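Local coordinates for ofchtiv-allosamidin (Ostrinia furnacalis, PDB 6JMB), which probably hydrolyses chitin as a group IV insect chitinase of glycoside hydrolase family 18, with its active-site cleft here holding allosamidin, at residues Q65-K70 with E115-G120; Q107-M112 with E152-Y157; D200-H205 with A263-S268. One frame throughout, in Å; residues are numbered along the deposited sequence.

Contact 1 (Q65-K70 with E115-G120)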
loop_
_atom_site.group_PDB
_atom_site.type_symbol
_atom_site.label_atom_id
_atom_site.label_comp_id
_atom_site.label_asym_id
_atom_site.label_seq_id
_atom_site.Cartn_x
_atom_site.Cartn_y
_atom_site.Cartn_z
ATOM N N GLN A 65 -20.724 3.067 -7.318
ATOM C CA GLN A 65 -20.085 4.083 -8.148
ATOM C C GLN A 65 -18.672 3.655 -8.513
ATOM O O GLN A 65 -18.232 3.831 -9.657
ATOM C CB GLN A 65 -20.049 5.419 -7.415
ATOM C CG GLN A 65 -21.391 6.108 -7.304
ATOM C CD GLN A 65 -21.284 7.432 -6.583
ATOM O OE1 GLN A 65 -22.041 7.710 -5.652
ATOM N NE2 GLN A 65 -20.328 8.258 -7.003
ATOM N N PHE A 66 -17.963 3.057 -7.553
ATOM C CA PHE A 66 -16.600 2.592 -7.776
ATOM C C PHE A 66 -16.558 1.488 -8.823
ATOM O O PHE A 66 -15.771 1.551 -9.774
ATOM C CB PHE A 66 -16.029 2.113 -6.439
ATOM C CG PHE A 66 -14.580 1.701 -6.485
ATOM C CD1 PHE A 66 -13.566 2.638 -6.336
ATOM C CD2 PHE A 66 -14.237 0.368 -6.631
ATOM C CE1 PHE A 66 -12.233 2.251 -6.347
ATOM C CE2 PHE A 66 -12.903 -0.026 -6.652
ATOM C CZ PHE A 66 -11.906 0.919 -6.503
ATOM N N THR A 67 -17.397 0.456 -8.672
ATOM C CA THR A 67 -17.369 -0.621 -9.656
ATOM C C THR A 67 -17.897 -0.166 -11.008
ATOM O O THR A 67 -17.517 -0.742 -12.034
ATOM C CB THR A 67 -18.101 -1.870 -9.158
ATOM O OG1 THR A 67 -19.483 -1.556 -8.940
ATOM C CG2 THR A 67 -17.479 -2.374 -7.860
ATOM N N SER A 68 -18.718 0.885 -11.034
ATOM C CA SER A 68 -19.206 1.427 -12.296
ATOM C C SER A 68 -18.117 2.106 -13.112
ATOM O O SER A 68 -18.380 2.478 -14.263
ATOM C CB SER A 68 -20.365 2.391 -12.053
ATOM O OG SER A 68 -21.510 1.672 -11.622
ATOM N N LEU A 69 -16.913 2.284 -12.558
ATOM C CA LEU A 69 -15.797 2.731 -13.381
ATOM C C LEU A 69 -15.537 1.784 -14.546
ATOM O O LEU A 69 -14.936 2.198 -15.543
ATOM C CB LEU A 69 -14.537 2.884 -12.528
ATOM C CG LEU A 69 -14.558 4.013 -11.495
ATOM C CD1 LEU A 69 -13.424 3.835 -10.486
ATOM C CD2 LEU A 69 -14.482 5.381 -12.174
ATOM N N LYS A 70 -15.982 0.527 -14.446
ATOM C CA LYS A 70 -15.866 -0.406 -15.562
ATOM C C LYS A 70 -16.723 0.003 -16.754
ATOM O O LYS A 70 -16.495 -0.494 -17.863
ATOM C CB LYS A 70 -16.215 -1.821 -15.102
ATOM C CG LYS A 70 -15.188 -2.401 -14.150
ATOM C CD LYS A 70 -15.543 -3.825 -13.753
ATOM C CE LYS A 70 -16.650 -3.856 -12.711
ATOM N NZ LYS A 70 -16.899 -5.252 -12.259
ATOM N N GLU A 115 -23.132 -8.412 -5.092
ATOM C CA GLU A 115 -24.205 -7.422 -5.080
ATOM C C GLU A 115 -23.719 -6.048 -5.524
ATOM O O GLU A 115 -24.489 -5.283 -6.116
ATOM C CB GLU A 115 -24.887 -7.370 -3.715
ATOM C CG GLU A 115 -24.133 -6.632 -2.640
ATOM C CD GLU A 115 -24.856 -6.664 -1.308
ATOM O OE1 GLU A 115 -25.993 -6.164 -1.252
ATOM O OE2 GLU A 115 -24.285 -7.190 -0.323
ATOM N N TYR A 116 -22.453 -5.726 -5.279
ATOM C CA TYR A 116 -21.905 -4.428 -5.643
ATOM C C TYR A 116 -21.070 -4.475 -6.912
ATOM O O TYR A 116 -20.520 -3.448 -7.308
ATOM C CB TYR A 116 -21.112 -3.834 -4.470
ATOM C CG TYR A 116 -21.975 -3.632 -3.240
ATOM C CD1 TYR A 116 -23.083 -2.792 -3.278
ATOM C CD2 TYR A 116 -21.699 -4.296 -2.053
ATOM C CE1 TYR A 116 -23.886 -2.617 -2.158
ATOM C CE2 TYR A 116 -22.499 -4.128 -0.927
ATOM C CZ TYR A 116 -23.590 -3.285 -0.993
ATOM O OH TYR A 116 -24.393 -3.110 0.116
ATOM N N ASN A 117 -20.974 -5.640 -7.554
ATOM C CA ASN A 117 -20.305 -5.814 -8.844
ATOM C C ASN A 117 -18.783 -5.662 -8.766
ATOM O O ASN A 117 -18.149 -5.178 -9.712
ATOM C CB ASN A 117 -20.899 -4.924 -9.945
ATOM C CG ASN A 117 -20.550 -5.414 -11.330
ATOM O OD1 ASN A 117 -20.464 -6.619 -11.570
ATOM N ND2 ASN A 117 -20.331 -4.481 -12.248
ATOM N N PHE A 118 -18.183 -6.078 -7.655
ATOM C CA PHE A 118 -16.737 -6.193 -7.588
ATOM C C PHE A 118 -16.272 -7.433 -8.351
ATOM O O PHE A 118 -17.043 -8.365 -8.605
ATOM C CB PHE A 118 -16.277 -6.285 -6.129
ATOM C CG PHE A 118 -16.335 -4.977 -5.384
ATOM C CD1 PHE A 118 -15.352 -4.010 -5.566
ATOM C CD2 PHE A 118 -17.361 -4.721 -4.481
ATOM C CE1 PHE A 118 -15.405 -2.810 -4.875
ATOM C CE2 PHE A 118 -17.421 -3.520 -3.781
ATOM C CZ PHE A 118 -16.442 -2.561 -3.981
ATOM N N ASP A 119 -14.987 -7.447 -8.703
ATOM C CA ASP A 119 -14.400 -8.560 -9.438
ATOM C C ASP A 119 -13.572 -9.483 -8.563
ATOM O O ASP A 119 -12.998 -10.452 -9.075
ATOM C CB ASP A 119 -13.547 -8.033 -10.591
ATOM C CG ASP A 119 -14.346 -7.199 -11.544
ATOM O OD1 ASP A 119 -15.221 -7.767 -12.234
ATOM O OD2 ASP A 119 -14.133 -5.970 -11.582
ATOM N N GLY A 120 -13.495 -9.217 -7.269
ATOM C CA GLY A 120 -12.736 -10.070 -6.382
ATOM C C GLY A 120 -12.448 -9.378 -5.066
ATOM O O GLY A 120 -12.936 -8.281 -4.792
HETATM O O HOH W 1 -21.055 -1.560 -11.152
#

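Contact 2 (Q107-M112 with E152-Y157)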
loop_
_atom_site.group_PDB
_atom_site.type_symbol
_atom_site.label_atom_id
_atom_site.label_comp_id
_atom_site.label_asym_id
_atom_site.label_seq_id
_atom_site.Cartn_x
_atom_site.Cartn_y
_atom_site.Cartn_z
ATOM N N GLN A 107 -18.879 -16.584 2.526
ATOM C CA GLN A 107 -20.217 -16.332 1.996
ATOM C C GLN A 107 -20.603 -14.857 2.081
ATOM O O GLN A 107 -21.200 -14.319 1.142
ATOM C CB GLN A 107 -21.244 -17.218 2.704
ATOM C CG GLN A 107 -21.073 -18.705 2.407
ATOM C CD GLN A 107 -21.030 -19.012 0.918
ATOM O OE1 GLN A 107 -20.135 -19.712 0.439
ATOM N NE2 GLN A 107 -22.000 -18.491 0.176
ATOM N N THR A 108 -20.296 -14.183 3.196
ATOM C CA THR A 108 -20.701 -12.782 3.315
ATOM C C THR A 108 -19.840 -11.866 2.451
ATOM O O THR A 108 -20.348 -10.888 1.886
ATOM C CB THR A 108 -20.711 -12.313 4.770
ATOM O OG1 THR A 108 -19.420 -12.504 5.359
ATOM C CG2 THR A 108 -21.763 -13.066 5.571
ATOM N N SER A 109 -18.538 -12.151 2.333
ATOM C CA SER A 109 -17.720 -11.356 1.420
ATOM C C SER A 109 -18.140 -11.587 -0.025
ATOM O O SER A 109 -18.215 -10.637 -0.813
ATOM C CB SER A 109 -16.228 -11.636 1.627
ATOM O OG SER A 109 -15.867 -12.938 1.197
ATOM N N LEU A 110 -18.450 -12.837 -0.385
ATOM C CA LEU A 110 -18.940 -13.109 -1.733
ATOM C C LEU A 110 -20.234 -12.356 -2.015
ATOM O O LEU A 110 -20.423 -11.826 -3.115
ATOM C CB LEU A 110 -19.152 -14.612 -1.911
ATOM C CG LEU A 110 -19.789 -15.076 -3.219
ATOM C CD1 LEU A 110 -18.866 -14.783 -4.381
ATOM C CD2 LEU A 110 -20.090 -16.563 -3.145
ATOM N N ALA A 111 -21.135 -12.298 -1.032
ATOM C CA ALA A 111 -22.389 -11.568 -1.217
ATOM C C ALA A 111 -22.139 -10.095 -1.525
ATOM O O ALA A 111 -22.772 -9.525 -2.424
ATOM C CB ALA A 111 -23.280 -11.727 0.018
ATOM N N MET A 112 -21.227 -9.457 -0.787
ATOM C CA MET A 112 -20.901 -8.059 -1.065
ATOM C C MET A 112 -20.267 -7.908 -2.441
ATOM O O MET A 112 -20.608 -6.987 -3.195
ATOM C CB MET A 112 -19.967 -7.518 0.021
ATOM C CG MET A 112 -20.615 -7.428 1.400
ATOM S SD MET A 112 -19.511 -6.775 2.672
ATOM C CE MET A 112 -19.544 -5.029 2.279
ATOM N N GLU A 152 -11.246 -21.807 -3.541
ATOM C CA GLU A 152 -12.149 -22.878 -3.952
ATOM C C GLU A 152 -13.543 -22.344 -4.259
ATOM O O GLU A 152 -14.163 -22.740 -5.254
ATOM C CB GLU A 152 -12.202 -23.951 -2.869
ATOM C CG GLU A 152 -10.986 -24.863 -2.886
ATOM C CD GLU A 152 -10.894 -25.753 -1.665
ATOM O OE1 GLU A 152 -11.701 -25.577 -0.726
ATOM O OE2 GLU A 152 -10.008 -26.635 -1.648
ATOM N N GLU A 153 -14.043 -21.425 -3.435
ATOM C CA GLU A 153 -15.369 -20.876 -3.693
ATOM C C GLU A 153 -15.347 -19.870 -4.835
ATOM O O GLU A 153 -16.242 -19.877 -5.692
ATOM C CB GLU A 153 -15.914 -20.215 -2.430
ATOM C CG GLU A 153 -17.325 -19.675 -2.586
ATOM C CD GLU A 153 -18.348 -20.772 -2.785
ATOM O OE1 GLU A 153 -18.094 -21.913 -2.342
ATOM O OE2 GLU A 153 -19.410 -20.490 -3.379
ATOM N N PHE A 154 -14.340 -18.995 -4.863
ATOM C CA PHE A 154 -14.316 -17.929 -5.860
ATOM C C PHE A 154 -14.184 -18.481 -7.274
ATOM O O PHE A 154 -14.639 -17.845 -8.233
ATOM C CB PHE A 154 -13.166 -16.961 -5.572
ATOM C CG PHE A 154 -13.474 -15.919 -4.528
ATOM C CD1 PHE A 154 -14.479 -16.109 -3.593
ATOM C CD2 PHE A 154 -12.746 -14.740 -4.491
ATOM C CE1 PHE A 154 -14.747 -15.141 -2.627
ATOM C CE2 PHE A 154 -13.011 -13.772 -3.537
ATOM C CZ PHE A 154 -14.009 -13.969 -2.605
ATOM N N ASP A 155 -13.564 -19.654 -7.428
ATOM C CA ASP A 155 -13.400 -20.235 -8.756
ATOM C C ASP A 155 -14.732 -20.601 -9.399
ATOM O O ASP A 155 -14.806 -20.700 -10.628
ATOM C CB ASP A 155 -12.463 -21.443 -8.700
ATOM C CG ASP A 155 -10.997 -21.054 -8.822
ATOM O OD1 ASP A 155 -10.703 -19.865 -9.078
ATOM O OD2 ASP A 155 -10.134 -21.946 -8.670
ATOM N N ASN A 156 -15.787 -20.795 -8.603
ATOM C CA ASN A 156 -17.114 -21.018 -9.170
ATOM C C ASN A 156 -17.666 -19.777 -9.859
ATOM O O ASN A 156 -18.611 -19.888 -10.646
ATOM C CB ASN A 156 -18.084 -21.471 -8.082
ATOM C CG ASN A 156 -17.716 -22.820 -7.505
ATOM O OD1 ASN A 156 -17.444 -23.768 -8.243
ATOM N ND2 ASN A 156 -17.690 -22.913 -6.179
ATOM N N TYR A 157 -17.096 -18.603 -9.587
ATOM C CA TYR A 157 -17.595 -17.351 -10.133
ATOM C C TYR A 157 -16.562 -16.587 -10.954
ATOM O O TYR A 157 -16.867 -15.489 -11.434
ATOM C CB TYR A 157 -18.124 -16.455 -9.003
ATOM C CG TYR A 157 -19.141 -17.132 -8.096
ATOM C CD1 TYR A 157 -18.738 -17.842 -6.974
ATOM C CD2 TYR A 157 -20.505 -17.048 -8.360
ATOM C CE1 TYR A 157 -19.659 -18.462 -6.141
ATOM C CE2 TYR A 157 -21.435 -17.658 -7.529
ATOM C CZ TYR A 157 -21.007 -18.364 -6.423
ATOM O OH TYR A 157 -21.928 -18.974 -5.595
HETATM O O HOH W 2 -18.151 -21.646 0.737
#

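Contact 3 (D200-H205 with A263-S268)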
loop_
_atom_site.group_PDB
_atom_site.type_symbol
_atom_site.label_atom_id
_atom_site.label_comp_id
_atom_site.label_asym_id
_atom_site.label_seq_id
_atom_site.Cartn_x
_atom_site.Cartn_y
_atom_site.Cartn_z
ATOM N N ASP A 200 10.442 5.522 14.649
ATOM C CA ASP A 200 11.853 5.204 14.804
ATOM C C ASP A 200 12.561 6.276 15.632
ATOM O O ASP A 200 12.062 7.390 15.824
ATOM C CB ASP A 200 12.541 5.105 13.439
ATOM C CG ASP A 200 12.171 3.843 12.683
ATOM O OD1 ASP A 200 11.918 2.798 13.327
ATOM O OD2 ASP A 200 12.160 3.891 11.431
ATOM N N SER A 201 13.758 5.929 16.110
ATOM C CA SER A 201 14.540 6.864 16.910
ATOM C C SER A 201 15.347 7.834 16.062
ATOM O O SER A 201 15.885 8.809 16.601
ATOM C CB SER A 201 15.489 6.097 17.830
ATOM O OG SER A 201 16.441 5.381 17.067
ATOM N N VAL A 202 15.442 7.587 14.754
ATOM C CA VAL A 202 16.197 8.418 13.828
ATOM C C VAL A 202 15.362 8.571 12.565
ATOM O O VAL A 202 14.457 7.779 12.294
ATOM C CB VAL A 202 17.565 7.787 13.472
ATOM C CG1 VAL A 202 18.458 7.675 14.719
ATOM C CG2 VAL A 202 17.377 6.407 12.844
ATOM N N THR A 203 15.675 9.605 11.789
ATOM C CA THR A 203 15.048 9.765 10.481
ATOM C C THR A 203 15.425 8.600 9.576
ATOM O O THR A 203 16.480 7.980 9.723
ATOM C CB THR A 203 15.508 11.071 9.826
ATOM O OG1 THR A 203 16.936 11.052 9.679
ATOM C CG2 THR A 203 15.093 12.278 10.664
ATOM N N GLY A 204 14.540 8.296 8.638
ATOM C CA GLY A 204 14.785 7.215 7.701
ATOM C C GLY A 204 13.783 7.309 6.575
ATOM O O GLY A 204 12.785 8.033 6.658
ATOM N N HIS A 205 14.067 6.573 5.512
ATOM C CA HIS A 205 13.250 6.665 4.315
ATOM C C HIS A 205 12.037 5.753 4.400
ATOM O O HIS A 205 12.103 4.635 4.922
ATOM C CB HIS A 205 14.064 6.335 3.066
ATOM C CG HIS A 205 15.242 7.238 2.870
ATOM N ND1 HIS A 205 15.126 8.605 2.753
ATOM C CD2 HIS A 205 16.564 6.962 2.777
ATOM C CE1 HIS A 205 16.327 9.134 2.590
ATOM N NE2 HIS A 205 17.216 8.157 2.598
ATOM N N ALA A 263 20.810 14.614 8.023
ATOM C CA ALA A 263 20.934 13.514 7.092
ATOM C C ALA A 263 19.897 12.448 7.435
ATOM O O ALA A 263 19.310 12.456 8.520
ATOM C CB ALA A 263 22.341 12.923 7.193
ATOM N N PRO A 264 19.655 11.500 6.531
ATOM C CA PRO A 264 18.961 10.278 6.940
ATOM C C PRO A 264 19.719 9.654 8.100
ATOM O O PRO A 264 20.935 9.822 8.231
ATOM C CB PRO A 264 19.026 9.392 5.687
ATOM C CG PRO A 264 19.253 10.346 4.549
ATOM C CD PRO A 264 20.089 11.451 5.123
ATOM N N ASN A 265 18.979 8.968 8.972
ATOM C CA ASN A 265 19.532 8.324 10.164
ATOM C C ASN A 265 20.084 9.316 11.184
ATOM O O ASN A 265 21.036 9.011 11.913
ATOM C CB ASN A 265 20.525 7.213 9.822
ATOM C CG ASN A 265 19.818 5.977 9.350
ATOM O OD1 ASN A 265 19.180 5.280 10.142
ATOM N ND2 ASN A 265 19.868 5.723 8.049
ATOM N N SER A 266 19.470 10.492 11.258
ATOM C CA SER A 266 19.754 11.474 12.290
ATOM C C SER A 266 18.717 11.371 13.400
ATOM O O SER A 266 17.531 11.147 13.122
ATOM C CB SER A 266 19.680 12.884 11.710
ATOM O OG SER A 266 20.606 13.061 10.657
ATOM N N PRO A 267 19.139 11.551 14.650
ATOM C CA PRO A 267 18.195 11.493 15.773
ATOM C C PRO A 267 16.941 12.332 15.548
ATOM O O PRO A 267 16.995 13.474 15.078
ATOM C CB PRO A 267 19.025 12.026 16.947
ATOM C CG PRO A 267 20.417 11.592 16.610
ATOM C CD PRO A 267 20.532 11.705 15.105
ATOM N N SER A 268 15.802 11.740 15.895
ATOM C CA SER A 268 14.495 12.357 15.785
ATOM C C SER A 268 13.823 12.370 17.153
ATOM O O SER A 268 14.106 11.527 18.012
ATOM C CB SER A 268 13.622 11.563 14.804
ATOM O OG SER A 268 12.264 11.971 14.875
HETATM O O HOH W 3 10.872 9.881 15.512
#

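Contact 1 (Q65-K70 with E115-G120)
Thr67, on helix 62-67, and Lys70, just beyond it, reach across to the Schellman motif that closes helix 99-116, on the outside of the family 18 TIM barrel. Thr67 OG1 donates to Tyr116 O at 2.7 Å, meeting this helix-end carbonyl nearly head-on. Its chi1 of 62° sets OG1 between the backbone N and carbonyl carbon and leaves the methyl, beside the backbone N, over one face of Phe118. There CG2 makes a CH-pi contact 3.6 Å from the Phe118 ring centroid, 16° off the normal. Lys70, its chain bent at chi3, brings NZ to 2.8 Å from Asn117 O and into a salt bridge at 2.9 Å with Asp119 OD2. The ammonium comes to OD2 on the syn side, 30° out of the carboxylate plane, with a weak bond to OD1. Deeper in, Phe66 CD2 packs 3.8 Å from Phe118 CE1.

A second shell surrounds these groups: Thr78 N also donates to Asp119 OD2, which probably holds the carboxylate facing the lysine, and Tyr38 meets Phe66 edge-to-face. On the outer side one water donates to Thr67 OG1 at 2.7 Å and accepts from Asn117 ND2 at 3.2 Å.

Contact 2 (Q107-M112 with E152-Y157)
Leu110 leans from helix 99-116 onto Tyr157, just past helix 138-154, where two neighbouring outer helices of the TIM barrel pack. No direct hydrogen bond joins the two segments; the contact is apolar, with one water bridging the polar side chains.

The apolar part centres on Leu110. With CG anti to the backbone N (chi1 174°), its branched end projects toward the 152-157 segment. CD1 lies over one face of the Tyr157 ring, offset toward the rim, while CD2 approaches CE1 of that ring to 3.6 Å. The same Leu110 CD1 is a looser 4.5 Å from Phe154 CE1, and Leu159 touches both Leu110 and Phe154, closing the cluster from the following loop. Ser109 OG, bonded to Phe105 O within its own helix, sits near the plane of the Phe154 ring at its edge, 4.4 Å from CZ.

The polar part is Gln107 with Glu153, whose chains cross at about a right angle, amide and carboxylate planes 80° apart. Glu153 OE2 lies 4.0 Å from Leu110 CD2 and in the plane of the Tyr157 ring at its edge. Replacing Glu153 by alanine would remove the carboxylate, and the bridging water would probably lose one of its two side-chain partners while Leu110 CD2 lost a neighbour. That water donates to Gln107 OE1 at 2.8 Å and to Glu153 OE1 at 3.1 Å.

Contact 3 (D200-H205 with A263-S268)
Thr203 has chi1 at 59°, with OG1 between the backbone N and the carbonyl carbon, and this rotamer aims the hydroxyl at Ala263 O, 3.0 Å away. The acceptor belongs to the first residue of a type II beta turn, Ala263 to Ser266, at the edge of what is probably the chitinase insertion domain; the third position, Asn265, has the positive phi (66°) that such a turn requires. Ser266 OG, turned back beside its own backbone N, donates to the same Ala263 O at 2.6 Å. Two hydroxyls thus grip one carbonyl, Thr203 OG1 in its plane on a lone pair and Ser266 OG tilted from that plane.

Beyond the turn the two loops join in a single antiparallel beta bridge. Val202 and Pro267 form its non-hydrogen-bonded pair, a position where the bridge asks for no N-H from the proline. The flanking bonds run from Thr203 N to Ser266 O at 2.8 Å and from Ser268 N to Ser201 O at 3.0 Å, the second nearly straight (168° at the hydrogen). Asn265 N adds a more bent bond to Thr203 O, 2.8 Å long, approaching from above the carbonyl plane.

Side chains fill in around this bridge. Val202 CG2 rests against Asn265 OD1 at 3.4 Å, while Asn265 ND2 is hydrogen-bonded to Glu213 O, farther along the loop that carries 200-205. A water accepts from Ser268 OG at 2.6 Å and donates to Asp200 O, extending the link to the residue before Ser201. The loop after strand 187-190 is in this way fastened to the one after strand 243-256, and Trp318 of strand 317-320 touches Thr203, His205 and Pro264 alike. The imidazole of His205, bonded through NE2 to Asp304 OD2, lies obliquely against the proline ring, with NE2 3.6 Å from Pro264 CG.

Contacts 1 and 2 are neighbours on the barrel's outer wall, their centres 15 Å apart, and both draw on helix 99-116: contact 2 on its body and contact 1 on its end. They touch where Phe118 CD2 packs 4.2 Å from Met112 O. Contact 3 lies on the opposite side of the chain's centre, 42 Å from contact 1 and 45 Å from contact 2, centre to centre. From contact 1, the Phe66 side chain is about 12 Å from the bound allosamizoline. Segment 115-120 leads into strand 120-124, which ends at Asp124 of the allosamizoline pocket, while the loop carrying 200-205 follows pocket residues Tyr193 and Asp194.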